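Local structure of acetylene hydratase (Pelobacter acetylenicus, 2E7Z) at residues G117-F122 / F410-N415; D85-K90 / L435-D440. The protein catalyses the hydration of acetylene to acetaldehyde, a non-redox reaction, using a tungsten-bis(molybdopterin guanine dinucleotide) cofactor and a [4Fe-4S] cluster. One frame throughout, in Å; residues are numbered along the deposited sequence.

Interaction 1. Residues G117-F122 / F410-N415. With MGD (2-amino-5,6-dimercapto-7-methyl-3,7,8a,9-tetrahydro-8-oxa-1,3,9,10-tetraaza-anthracen-4-one guanosine dinucleotide), chain E.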
ATOM      1  N   GLY A 117     -13.044 -11.714  -1.772  1.00  7.22           N
ATOM      2  CA  GLY A 117     -12.514 -12.826  -0.963  1.00  7.59           C
ATOM      3  C   GLY A 117     -12.287 -14.108  -1.729  1.00  7.06           C
ATOM      4  O   GLY A 117     -11.681 -15.066  -1.190  1.00  7.59           O
ATOM      5  N   THR A 118     -12.761 -14.163  -2.985  1.00  6.92           N
ATOM      6  CA  THR A 118     -12.649 -15.404  -3.722  1.00  7.04           C
ATOM      7  C   THR A 118     -11.229 -15.722  -4.195  1.00  6.80           C
ATOM      8  O   THR A 118     -10.947 -16.878  -4.497  1.00  7.14           O
ATOM      9  CB  THR A 118     -13.633 -15.468  -4.917  1.00  7.19           C
ATOM     10  OG1 THR A 118     -13.355 -14.419  -5.850  1.00  7.28           O
ATOM     11  CG2 THR A 118     -15.075 -15.370  -4.429  1.00  7.45           C
ATOM     12  N   LEU A 119     -10.334 -14.724  -4.227  1.00  6.48           N
ATOM     13  CA  LEU A 119      -8.968 -15.016  -4.592  1.00  7.09           C
ATOM     14  C   LEU A 119      -8.268 -15.846  -3.526  1.00  7.15           C
ATOM     15  O   LEU A 119      -7.718 -16.883  -3.831  1.00  7.12           O
ATOM     16  CB  LEU A 119      -8.220 -13.711  -4.940  1.00  7.02           C
ATOM     17  CG  LEU A 119      -6.772 -13.848  -5.425  1.00  7.22           C
ATOM     18  CD1 LEU A 119      -5.713 -14.039  -4.307  1.00  8.71           C
ATOM     19  CD2 LEU A 119      -6.594 -14.890  -6.552  1.00  7.86           C
ATOM     20  N   ARG A 120      -8.315 -15.396  -2.274  1.00  6.69           N
ATOM     21  CA  ARG A 120      -7.698 -16.221  -1.227  1.00  6.62           C
ATOM     22  C   ARG A 120      -8.502 -17.520  -1.032  1.00  6.78           C
ATOM     23  O   ARG A 120      -7.934 -18.541  -0.678  1.00  7.34           O
ATOM     24  CB  ARG A 120      -7.553 -15.490   0.112  1.00  8.12           C
ATOM     25  CG  ARG A 120      -6.584 -14.323   0.040  1.00  7.42           C
ATOM     26  CD  ARG A 120      -5.132 -14.703  -0.271  1.00  8.12           C
ATOM     27  NE  ARG A 120      -4.403 -15.500   0.733  1.00  7.99           N
ATOM     28  CZ  ARG A 120      -3.736 -14.959   1.745  1.00  8.14           C
ATOM     29  NH1 ARG A 120      -3.807 -13.655   2.014  1.00  8.06           N
ATOM     30  NH2 ARG A 120      -3.068 -15.782   2.558  1.00  9.06           N
ATOM     31  N   ARG A 121      -9.822 -17.474  -1.286  1.00  6.72           N
ATOM     32  CA  ARG A 121     -10.637 -18.688  -1.272  1.00  7.37           C
ATOM     33  C   ARG A 121     -10.024 -19.745  -2.185  1.00  7.66           C
ATOM     34  O   ARG A 121      -9.784 -20.892  -1.792  1.00  8.70           O
ATOM     35  CB  ARG A 121     -12.068 -18.355  -1.636  1.00  7.18           C
ATOM     36  CG  ARG A 121     -13.078 -19.496  -1.532  1.00  8.16           C
ATOM     37  CD  ARG A 121     -14.424 -18.947  -1.958  1.00  7.85           C
ATOM     38  NE  ARG A 121     -15.524 -19.905  -1.803  1.00  8.43           N
ATOM     39  CZ  ARG A 121     -16.304 -19.999  -0.716  1.00  8.71           C
ATOM     40  NH1 ARG A 121     -16.102 -19.195   0.339  1.00  9.72           N
ATOM     41  NH2 ARG A 121     -17.286 -20.916  -0.671  1.00  9.25           N
ATOM     42  N   PHE A 122      -9.769 -19.352  -3.426  1.00  7.09           N
ATOM     43  CA  PHE A 122      -9.139 -20.234  -4.390  1.00  7.27           C
ATOM     44  C   PHE A 122      -7.782 -20.739  -3.927  1.00  7.53           C
ATOM     45  O   PHE A 122      -7.513 -21.950  -3.965  1.00  8.04           O
ATOM     46  CB  PHE A 122      -8.995 -19.477  -5.733  1.00  7.16           C
ATOM     47  CG  PHE A 122      -8.171 -20.189  -6.761  1.00  8.81           C
ATOM     48  CD1 PHE A 122      -8.698 -21.267  -7.465  1.00  9.71           C
ATOM     49  CD2 PHE A 122      -6.886 -19.767  -7.059  1.00 11.76           C
ATOM     50  CE1 PHE A 122      -7.942 -21.956  -8.386  1.00 12.37           C
ATOM     51  CE2 PHE A 122      -6.122 -20.429  -8.026  1.00 12.57           C
ATOM     52  CZ  PHE A 122      -6.656 -21.529  -8.678  1.00 14.47           C
ATOM     53  N   PHE A 410       1.158 -15.567 -10.438  1.00  6.05           N
ATOM     54  CA  PHE A 410       0.066 -14.768 -10.983  1.00  6.12           C
ATOM     55  C   PHE A 410       0.222 -13.333 -10.500  1.00  6.77           C
ATOM     56  O   PHE A 410       0.338 -13.092  -9.286  1.00  7.00           O
ATOM     57  CB  PHE A 410      -1.338 -15.242 -10.571  1.00  6.65           C
ATOM     58  CG  PHE A 410      -1.721 -16.622 -11.001  1.00  8.74           C
ATOM     59  CD1 PHE A 410      -0.977 -17.371 -11.888  1.00  9.47           C
ATOM     60  CD2 PHE A 410      -2.902 -17.160 -10.480  1.00 10.96           C
ATOM     61  CE1 PHE A 410      -1.393 -18.663 -12.269  1.00 10.62           C
ATOM     62  CE2 PHE A 410      -3.330 -18.429 -10.860  1.00 12.27           C
ATOM     63  CZ  PHE A 410      -2.579 -19.164 -11.788  1.00 12.05           C
ATOM     64  N   ALA A 411       0.149 -12.386 -11.431  1.00  6.34           N
ATOM     65  CA  ALA A 411       0.161 -10.952 -11.135  1.00  6.40           C
ATOM     66  C   ALA A 411      -1.220 -10.407 -11.442  1.00  6.62           C
ATOM     67  O   ALA A 411      -1.617 -10.397 -12.627  1.00  7.16           O
ATOM     68  CB  ALA A 411       1.236 -10.228 -11.937  1.00  7.17           C
ATOM     69  N   LEU A 412      -1.953  -9.943 -10.432  1.00  6.46           N
ATOM     70  CA  LEU A 412      -3.336  -9.481 -10.582  1.00  6.41           C
ATOM     71  C   LEU A 412      -3.376  -8.008 -10.263  1.00  6.68           C
ATOM     72  O   LEU A 412      -3.251  -7.610  -9.114  1.00  6.84           O
ATOM     73  CB  LEU A 412      -4.297 -10.264  -9.672  1.00  7.03           C
ATOM     74  CG  LEU A 412      -4.188 -11.788  -9.744  1.00  8.72           C
ATOM     75  CD1 LEU A 412      -5.066 -12.481  -8.689  1.00 11.09           C
ATOM     76  CD2 LEU A 412      -4.480 -12.286 -11.134  1.00 10.08           C
ATOM     77  N   ALA A 413      -3.494  -7.188 -11.317  1.00  6.13           N
ATOM     78  CA  ALA A 413      -3.402  -5.724 -11.230  1.00  6.52           C
ATOM     79  C   ALA A 413      -2.171  -5.310 -10.433  1.00  6.41           C
ATOM     80  O   ALA A 413      -2.231  -4.450  -9.560  1.00  7.04           O
ATOM     81  CB  ALA A 413      -4.681  -5.104 -10.683  1.00  7.06           C
ATOM     82  N   SER A 414      -1.043  -5.932 -10.768  1.00  6.82           N
ATOM     83  CA  SER A 414       0.200  -5.715 -10.052  1.00  6.53           C
ATOM     84  C   SER A 414       1.381  -5.829 -11.003  1.00  6.96           C
ATOM     85  O   SER A 414       1.634  -6.896 -11.580  1.00  7.45           O
ATOM     86  CB  SER A 414       0.304  -6.759  -8.906  1.00  6.87           C
ATOM     87  OG  SER A 414       1.602  -6.743  -8.303  1.00  7.87           O
ATOM     88  N   ASN A 415       2.084  -4.704 -11.186  1.00  6.62           N
ATOM     89  CA  ASN A 415       3.296  -4.704 -11.991  1.00  6.95           C
ATOM     90  C   ASN A 415       4.434  -5.121 -11.068  1.00  7.48           C
ATOM     91  O   ASN A 415       5.312  -4.358 -10.704  1.00  7.66           O
ATOM     92  CB  ASN A 415       3.490  -3.313 -12.589  1.00  7.58           C
ATOM     93  CG  ASN A 415       4.704  -3.205 -13.476  1.00  8.10           C
ATOM     94  OD1 ASN A 415       5.254  -4.192 -13.956  1.00  8.15           O
ATOM     95  ND2 ASN A 415       5.079  -1.957 -13.752  1.00  7.81           N
TER
HETATM   96  PB  MGD E 801       1.707  -0.948  -9.796  1.00  8.87           P
HETATM   97  O1B MGD E 801       2.945  -1.675  -9.331  1.00  9.55           O
HETATM   98  O2B MGD E 801       1.831   0.243 -10.673  1.00  9.31           O
HETATM   99  O3B MGD E 801       0.810  -0.472  -8.554  1.00  8.26           O
HETATM  100  O3A MGD E 801       1.174  -1.096  -6.149  1.00  9.36           O
HETATM  101  PA  MGD E 801       0.120  -1.288  -7.355  1.00  8.69           P
HETATM  102  O1A MGD E 801      -1.168  -0.566  -7.093  1.00  8.74           O
HETATM  103  O2A MGD E 801       0.109  -2.759  -7.643  1.00  7.94           O
HETATM  104  O5' MGD E 801       0.802  -2.060 -10.535  1.00  8.04           O
HETATM  105  C5' MGD E 801      -0.581  -1.811 -10.719  1.00  8.87           C
HETATM  106  C4' MGD E 801      -0.970  -2.517 -12.003  1.00  6.98           C
HETATM  107  O4' MGD E 801      -2.405  -2.544 -12.053  1.00  7.65           O
HETATM  108  C3' MGD E 801      -0.573  -1.759 -13.266  1.00  7.56           C
HETATM  109  O3' MGD E 801       0.221  -2.624 -14.096  1.00  8.76           O
HETATM  110  C2' MGD E 801      -1.888  -1.344 -13.959  1.00  7.85           C
HETATM  111  O2' MGD E 801      -1.880  -1.348 -15.401  1.00  9.39           O
HETATM  112  C1' MGD E 801      -2.831  -2.389 -13.427  1.00  7.69           C
HETATM  113  N9  MGD E 801      -4.247  -2.003 -13.326  1.00  7.75           N
HETATM  114  C8  MGD E 801      -4.754  -0.804 -12.949  1.00  8.18           C
HETATM  115  N7  MGD E 801      -6.094  -0.854 -12.875  1.00  8.46           N
HETATM  116  C5  MGD E 801      -6.449  -2.130 -13.139  1.00  7.74           C
HETATM  117  C6  MGD E 801      -7.687  -2.887 -13.226  1.00  7.81           C
HETATM  118  O6  MGD E 801      -8.792  -2.350 -13.004  1.00  7.80           O
HETATM  119  N1  MGD E 801      -7.565  -4.193 -13.516  1.00  7.29           N
HETATM  120  C2  MGD E 801      -6.429  -4.811 -13.820  1.00  7.44           C
HETATM  121  N2  MGD E 801      -6.454  -6.146 -14.098  1.00  7.98           N
HETATM  122  N3  MGD E 801      -5.260  -4.179 -13.768  1.00  7.44           N
HETATM  123  C4  MGD E 801      -5.238  -2.873 -13.432  1.00  7.54           C
HETATM  124  C10 MGD E 801       1.065   0.084  -5.352  1.00 10.88           C
HETATM  125  C11 MGD E 801       1.894  -0.154  -4.108  1.00 10.61           C
HETATM  126  O11 MGD E 801       3.248  -0.209  -4.553  1.00  8.62           O
HETATM  127  C12 MGD E 801       1.691   0.973  -3.124  1.00 11.01           C
HETATM  128  S12 MGD E 801       0.092   1.372  -2.670  1.00 13.53           S
HETATM  129  C13 MGD E 801       2.741   1.605  -2.574  1.00 11.18           C
HETATM  130  S13 MGD E 801       2.552   2.961  -1.560  1.00 14.62           S
HETATM  131  C14 MGD E 801       4.159   1.193  -2.818  1.00 10.51           C
HETATM  132  N15 MGD E 801       4.881   2.159  -3.632  1.00 10.42           N
HETATM  133  C16 MGD E 801       6.141   1.763  -3.972  1.00 10.39           C
HETATM  134  C17 MGD E 801       7.273   2.680  -4.164  1.00 10.57           C
HETATM  135  O17 MGD E 801       7.125   3.912  -4.005  1.00 11.93           O
HETATM  136  N18 MGD E 801       8.463   2.144  -4.503  1.00 10.82           N
HETATM  137  C19 MGD E 801       8.660   0.813  -4.672  1.00  9.48           C
HETATM  138  N19 MGD E 801       9.876   0.339  -5.019  1.00 10.76           N
HETATM  139  N20 MGD E 801       7.663  -0.071  -4.537  1.00  9.83           N
HETATM  140  C21 MGD E 801       6.437   0.335  -4.186  1.00 10.49           C
HETATM  141  N22 MGD E 801       5.465  -0.567  -4.025  1.00  9.47           N
HETATM  142  C23 MGD E 801       4.178  -0.198  -3.474  1.00 10.39           C
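Leu119 and Leu412 make the close part of this contact between the start of helix 118-126 and the end of strand 408-412. Their side chains meet obliquely: CD1 of Leu412 rests against CD2 of Leu119, 3.6 Å away, and, a little farther off, against its branch point CG. The helix residue carries its CG opposite the backbone N (chi1 -177°), which brings CD2 against the Leu412 methyl. One turn on, the packing is looser: the rings of Phe122 and Phe410 only graze at an oblique tilt, with 4.5 Å between the two CE2 atoms. No hydrogen bond joins the segments, and all four touching residues are buried, so the contrast lies between a tight leucine pair and a slack aromatic pair within one core. Leu498 of helix 491-501 touches both phenylalanines. The more open side of the helix segment is at Arg121, partly exposed, whose NE and NH1 bond to the carbonyls of His507 and Ile337.

Past Leu412 the strand gives way to a turn that handles the cofactor. Ala413, in a left-handed backbone conformation, sets its CB 3.3 Å from N3 of the guanine of MGD. Two residues later the backbone N of Asn415 donates to O5' of MGD, 3.0 Å away with an N-H...O angle of 160°, gripping the ester oxygen between ribose and diphosphate. The side-chain amide of Asn415 is held by Thr446 OG1 at OD1 and at ND2 by Ser610 OG, which is also hydrogen-bonded to MGD. A hydrophobic helix-on-sheet layer whose strand ends in a nucleotide-binding turn is characteristic of the Rossmann-like alpha/beta domains of the DMSO reductase family.

Interaction 2. Residues D85-K90 / L435-D440. With MGD (2-amino-5,6-dimercapto-7-methyl-3,7,8a,9-tetrahydro-8-oxa-1,3,9,10-tetraaza-anthracen-4-one guanosine dinucleotide), chain E.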
ATOM      1  N   ASP A  85      -7.931 -23.084 -20.135  1.00 12.05           N
ATOM      2  CA  ASP A  85      -7.641 -24.510 -20.225  1.00 12.38           C
ATOM      3  C   ASP A  85      -6.137 -24.757 -20.078  1.00 11.73           C
ATOM      4  O   ASP A  85      -5.714 -25.636 -19.320  1.00 12.51           O
ATOM      5  CB  ASP A  85      -8.079 -25.069 -21.574  1.00 13.17           C
ATOM      6  CG  ASP A  85      -9.588 -25.302 -21.667  1.00 14.47           C
ATOM      7  OD1 ASP A  85     -10.317 -25.133 -20.651  1.00 15.77           O
ATOM      8  OD2 ASP A  85     -10.027 -25.669 -22.780  1.00 18.05           O
ATOM      9  N   GLU A  86      -5.339 -23.959 -20.787  1.00 11.98           N
ATOM     10  CA  GLU A  86      -3.890 -24.153 -20.767  1.00 12.05           C
ATOM     11  C   GLU A  86      -3.274 -23.770 -19.431  1.00 11.73           C
ATOM     12  O   GLU A  86      -2.384 -24.450 -18.939  1.00 12.92           O
ATOM     13  CB  GLU A  86      -3.223 -23.383 -21.909  1.00 12.50           C
ATOM     14  CG  GLU A  86      -3.615 -23.974 -23.269  1.00 14.20           C
ATOM     15  CD  GLU A  86      -2.963 -23.283 -24.462  1.00 16.80           C
ATOM     16  OE1 GLU A  86      -2.062 -22.439 -24.265  1.00 17.89           O
ATOM     17  OE2 GLU A  86      -3.358 -23.574 -25.622  1.00 19.17           O
ATOM     18  N   ILE A  87      -3.757 -22.673 -18.859  1.00 10.54           N
ATOM     19  CA  ILE A  87      -3.280 -22.240 -17.546  1.00 10.36           C
ATOM     20  C   ILE A  87      -3.550 -23.337 -16.512  1.00 11.00           C
ATOM     21  O   ILE A  87      -2.656 -23.725 -15.736  1.00 11.14           O
ATOM     22  CB  ILE A  87      -3.898 -20.887 -17.172  1.00 10.70           C
ATOM     23  CG1 ILE A  87      -3.284 -19.780 -18.035  1.00  9.85           C
ATOM     24  CG2 ILE A  87      -3.667 -20.569 -15.704  1.00 10.56           C
ATOM     25  CD1 ILE A  87      -4.103 -18.478 -18.034  1.00 11.55           C
ATOM     26  N   ALA A  88      -4.775 -23.895 -16.517  1.00 10.89           N
ATOM     27  CA  ALA A  88      -5.135 -24.939 -15.559  1.00 10.77           C
ATOM     28  C   ALA A  88      -4.293 -26.203 -15.767  1.00 11.23           C
ATOM     29  O   ALA A  88      -3.791 -26.805 -14.807  1.00 12.86           O
ATOM     30  CB  ALA A  88      -6.626 -25.266 -15.656  1.00 10.86           C
ATOM     31  N   GLU A  89      -4.124 -26.592 -17.034  1.00 12.40           N
ATOM     32  CA  GLU A  89      -3.326 -27.771 -17.325  1.00 13.06           C
ATOM     33  C   GLU A  89      -1.887 -27.616 -16.807  1.00 12.45           C
ATOM     34  O   GLU A  89      -1.344 -28.525 -16.181  1.00 12.97           O
ATOM     35  CB  GLU A  89      -3.300 -28.039 -18.830  1.00 14.61           C
ATOM     36  CG  GLU A  89      -2.417 -29.224 -19.228  1.00 20.33           C
ATOM     37  CD  GLU A  89      -2.212 -29.324 -20.735  1.00 28.69           C
ATOM     38  OE1 GLU A  89      -2.529 -28.350 -21.474  1.00 33.23           O
ATOM     39  OE2 GLU A  89      -1.720 -30.384 -21.183  1.00 33.23           O
ATOM     40  N   LYS A  90      -1.280 -26.458 -17.082  0.50  9.46           N
ATOM     41  CA  LYS A  90       0.091 -26.226 -16.644  0.50 10.80           C
ATOM     42  C   LYS A  90       0.203 -26.091 -15.124  0.50  9.31           C
ATOM     43  O   LYS A  90       1.130 -26.619 -14.518  0.50  7.48           O
ATOM     44  CB  LYS A  90       0.683 -24.998 -17.333  0.50 11.41           C
ATOM     45  CG  LYS A  90       2.148 -24.769 -16.990  0.50 12.42           C
ATOM     46  CD  LYS A  90       2.963 -24.189 -18.149  0.50 17.28           C
ATOM     47  CE  LYS A  90       4.389 -24.734 -18.110  0.50 16.85           C
ATOM     48  NZ  LYS A  90       5.311 -24.057 -19.044  0.50 20.85           N
ATOM     49  N   LEU A 435       5.282 -21.054 -15.115  1.00  8.05           N
ATOM     50  CA  LEU A 435       4.026 -20.435 -15.540  1.00  7.58           C
ATOM     51  C   LEU A 435       3.891 -19.066 -14.928  1.00  7.86           C
ATOM     52  O   LEU A 435       3.962 -18.942 -13.709  1.00  7.89           O
ATOM     53  CB  LEU A 435       2.819 -21.283 -15.116  1.00  8.37           C
ATOM     54  CG  LEU A 435       1.421 -20.704 -15.382  1.00  9.26           C
ATOM     55  CD1 LEU A 435       1.135 -20.562 -16.881  1.00 10.74           C
ATOM     56  CD2 LEU A 435       0.357 -21.589 -14.781  1.00 10.42           C
ATOM     57  N   VAL A 436       3.684 -18.052 -15.765  1.00  6.59           N
ATOM     58  CA  VAL A 436       3.396 -16.695 -15.293  1.00  7.17           C
ATOM     59  C   VAL A 436       2.142 -16.214 -15.991  1.00  7.21           C
ATOM     60  O   VAL A 436       2.036 -16.300 -17.235  1.00  7.03           O
ATOM     61  CB  VAL A 436       4.563 -15.727 -15.561  1.00  7.09           C
ATOM     62  CG1 VAL A 436       4.234 -14.264 -15.210  1.00  7.32           C
ATOM     63  CG2 VAL A 436       5.812 -16.220 -14.863  1.00  8.30           C
ATOM     64  N   VAL A 437       1.169 -15.758 -15.214  1.00  6.69           N
ATOM     65  CA  VAL A 437      -0.064 -15.188 -15.762  1.00  7.45           C
ATOM     66  C   VAL A 437      -0.181 -13.760 -15.265  1.00  7.03           C
ATOM     67  O   VAL A 437      -0.034 -13.507 -14.059  1.00  7.10           O
ATOM     68  CB  VAL A 437      -1.284 -15.999 -15.288  1.00  7.68           C
ATOM     69  CG1 VAL A 437      -2.604 -15.335 -15.734  1.00  8.55           C
ATOM     70  CG2 VAL A 437      -1.197 -17.479 -15.723  1.00  8.88           C
ATOM     71  N   CYS A 438      -0.407 -12.813 -16.167  1.00  7.59           N
ATOM     72  CA  CYS A 438      -0.543 -11.406 -15.815  1.00  7.06           C
ATOM     73  C   CYS A 438      -1.907 -10.902 -16.207  1.00  6.74           C
ATOM     74  O   CYS A 438      -2.217 -10.925 -17.402  1.00  8.23           O
ATOM     75  CB  CYS A 438       0.596 -10.573 -16.410  1.00  7.62           C
ATOM     76  SG  CYS A 438       0.504  -8.834 -15.961  1.00  8.38           S
ATOM     77  N   TYR A 439      -2.715 -10.484 -15.239  1.00  6.34           N
ATOM     78  CA  TYR A 439      -4.069  -9.992 -15.477  1.00  6.60           C
ATOM     79  C   TYR A 439      -4.019  -8.478 -15.313  1.00  6.81           C
ATOM     80  O   TYR A 439      -3.855  -7.946 -14.201  1.00  7.30           O
ATOM     81  CB  TYR A 439      -5.048 -10.686 -14.500  1.00  7.78           C
ATOM     82  CG  TYR A 439      -6.449 -10.134 -14.483  1.00  6.79           C
ATOM     83  CD1 TYR A 439      -7.326 -10.342 -15.552  1.00  7.63           C
ATOM     84  CD2 TYR A 439      -6.922  -9.425 -13.370  1.00  8.21           C
ATOM     85  CE1 TYR A 439      -8.626  -9.849 -15.505  1.00  6.84           C
ATOM     86  CE2 TYR A 439      -8.199  -8.937 -13.336  1.00  7.20           C
ATOM     87  CZ  TYR A 439      -9.057  -9.151 -14.395  1.00  7.23           C
ATOM     88  OH  TYR A 439     -10.319  -8.598 -14.317  1.00  7.67           O
ATOM     89  N   ASP A 440      -4.096  -7.762 -16.446  1.00  6.85           N
ATOM     90  CA  ASP A 440      -3.761  -6.338 -16.432  1.00  8.16           C
ATOM     91  C   ASP A 440      -4.518  -5.647 -17.551  1.00  8.23           C
ATOM     92  O   ASP A 440      -5.321  -6.268 -18.239  1.00  8.64           O
ATOM     93  CB  ASP A 440      -2.227  -6.134 -16.583  1.00  8.59           C
ATOM     94  CG  ASP A 440      -1.719  -4.842 -15.911  1.00  9.00           C
ATOM     95  OD1 ASP A 440      -1.931  -3.758 -16.504  1.00  8.84           O
ATOM     96  OD2 ASP A 440      -1.097  -4.926 -14.805  1.00  8.59           O
TER
HETATM   97  PB  MGD E 801       1.707  -0.948  -9.796  1.00  8.87           P
HETATM   98  O1B MGD E 801       2.945  -1.675  -9.331  1.00  9.55           O
HETATM   99  O2B MGD E 801       1.831   0.243 -10.673  1.00  9.31           O
HETATM  100  O3B MGD E 801       0.810  -0.472  -8.554  1.00  8.26           O
HETATM  101  O3A MGD E 801       1.174  -1.096  -6.149  1.00  9.36           O
HETATM  102  PA  MGD E 801       0.120  -1.288  -7.355  1.00  8.69           P
HETATM  103  O1A MGD E 801      -1.168  -0.566  -7.093  1.00  8.74           O
HETATM  104  O2A MGD E 801       0.109  -2.759  -7.643  1.00  7.94           O
HETATM  105  O5' MGD E 801       0.802  -2.060 -10.535  1.00  8.04           O
HETATM  106  C5' MGD E 801      -0.581  -1.811 -10.719  1.00  8.87           C
HETATM  107  C4' MGD E 801      -0.970  -2.517 -12.003  1.00  6.98           C
HETATM  108  O4' MGD E 801      -2.405  -2.544 -12.053  1.00  7.65           O
HETATM  109  C3' MGD E 801      -0.573  -1.759 -13.266  1.00  7.56           C
HETATM  110  O3' MGD E 801       0.221  -2.624 -14.096  1.00  8.76           O
HETATM  111  C2' MGD E 801      -1.888  -1.344 -13.959  1.00  7.85           C
HETATM  112  O2' MGD E 801      -1.880  -1.348 -15.401  1.00  9.39           O
HETATM  113  C1' MGD E 801      -2.831  -2.389 -13.427  1.00  7.69           C
HETATM  114  N9  MGD E 801      -4.247  -2.003 -13.326  1.00  7.75           N
HETATM  115  C8  MGD E 801      -4.754  -0.804 -12.949  1.00  8.18           C
HETATM  116  N7  MGD E 801      -6.094  -0.854 -12.875  1.00  8.46           N
HETATM  117  C5  MGD E 801      -6.449  -2.130 -13.139  1.00  7.74           C
HETATM  118  C6  MGD E 801      -7.687  -2.887 -13.226  1.00  7.81           C
HETATM  119  O6  MGD E 801      -8.792  -2.350 -13.004  1.00  7.80           O
HETATM  120  N1  MGD E 801      -7.565  -4.193 -13.516  1.00  7.29           N
HETATM  121  C2  MGD E 801      -6.429  -4.811 -13.820  1.00  7.44           C
HETATM  122  N2  MGD E 801      -6.454  -6.146 -14.098  1.00  7.98           N
HETATM  123  N3  MGD E 801      -5.260  -4.179 -13.768  1.00  7.44           N
HETATM  124  C4  MGD E 801      -5.238  -2.873 -13.432  1.00  7.54           C
HETATM  125  C10 MGD E 801       1.065   0.084  -5.352  1.00 10.88           C
HETATM  126  C11 MGD E 801       1.894  -0.154  -4.108  1.00 10.61           C
HETATM  127  O11 MGD E 801       3.248  -0.209  -4.553  1.00  8.62           O
HETATM  128  C12 MGD E 801       1.691   0.973  -3.124  1.00 11.01           C
HETATM  129  S12 MGD E 801       0.092   1.372  -2.670  1.00 13.53           S
HETATM  130  C13 MGD E 801       2.741   1.605  -2.574  1.00 11.18           C
HETATM  131  S13 MGD E 801       2.552   2.961  -1.560  1.00 14.62           S
HETATM  132  C14 MGD E 801       4.159   1.193  -2.818  1.00 10.51           C
HETATM  133  N15 MGD E 801       4.881   2.159  -3.632  1.00 10.42           N
HETATM  134  C16 MGD E 801       6.141   1.763  -3.972  1.00 10.39           C
HETATM  135  C17 MGD E 801       7.273   2.680  -4.164  1.00 10.57           C
HETATM  136  O17 MGD E 801       7.125   3.912  -4.005  1.00 11.93           O
HETATM  137  N18 MGD E 801       8.463   2.144  -4.503  1.00 10.82           N
HETATM  138  C19 MGD E 801       8.660   0.813  -4.672  1.00  9.48           C
HETATM  139  N19 MGD E 801       9.876   0.339  -5.019  1.00 10.76           N
HETATM  140  N20 MGD E 801       7.663  -0.071  -4.537  1.00  9.83           N
HETATM  141  C21 MGD E 801       6.437   0.335  -4.186  1.00 10.49           C
HETATM  142  N22 MGD E 801       5.465  -0.567  -4.025  1.00  9.47           N
HETATM  143  C23 MGD E 801       4.178  -0.198  -3.474  1.00 10.39           C
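Segment 85-90 of helix 80-98 runs with its N-to-C direction at 143° to that of strand 435-440, the segment axes passing 9.8 Å apart at their closest. Ile87 and Val437 meet tip to tip, CD1 of the isoleucine 3.8 Å from CG2 of the valine. Beside them, CD2 of Leu435 rests 3.8 Å from the carbonyl O of Ile87. At the exposed margin the aliphatic part of Lys90 slides past Leu435 in the opposite direction; in one of its two deposited conformers NZ bonds to the carbonyl of Asp434, a link that is therefore tentative.

The far end of the strand serves the cofactor. N2 of the MGD guanine lies over one face of the Tyr439 ring, 3.4 Å from CD2, and donates to the carbonyl O of the same residue. Asp440 has its CG opposite the backbone N (chi1 -152°), which turns the carboxylate to the ribose and lets it take both hydroxyls: OD1 accepts from O2' and OD2 from O3', each at 2.7 Å. OD1 is also held by Phe442 N. An alanine here would remove the carboxylate and probably leave both hydroxyls without these acceptors and the ribose less firmly placed.

Within the fold, strand 435-440 runs parallel to its neighbours 408-412 and 452-455, while Leu498 of helix 491-501 packs against Ile87 from the adjoining helix.

Interactions 1 and 2 illustrate how one sheet can carry a helix contact and a ligand site on the same strands. Their centres lie 13 Å apart, and interaction 1 is nested along the chain within the loop closed by interaction 2. Neighbouring strands 408-412 and 435-440 couple them: Ala411 O and Tyr439 N are 2.8 Å apart and Ala411 N and Val437 O 2.9 Å, both probable hydrogen bonds. Packing adds to this, with Phe410 CE1 3.7 Å from Val437 CG2. Segments 410-415 and 435-440 then deliver their C-terminal ends to the same MGD, 410-415 at the O5' ester oxygen and the guanine, 435-440 at the guanine amino group and the ribose hydroxyls.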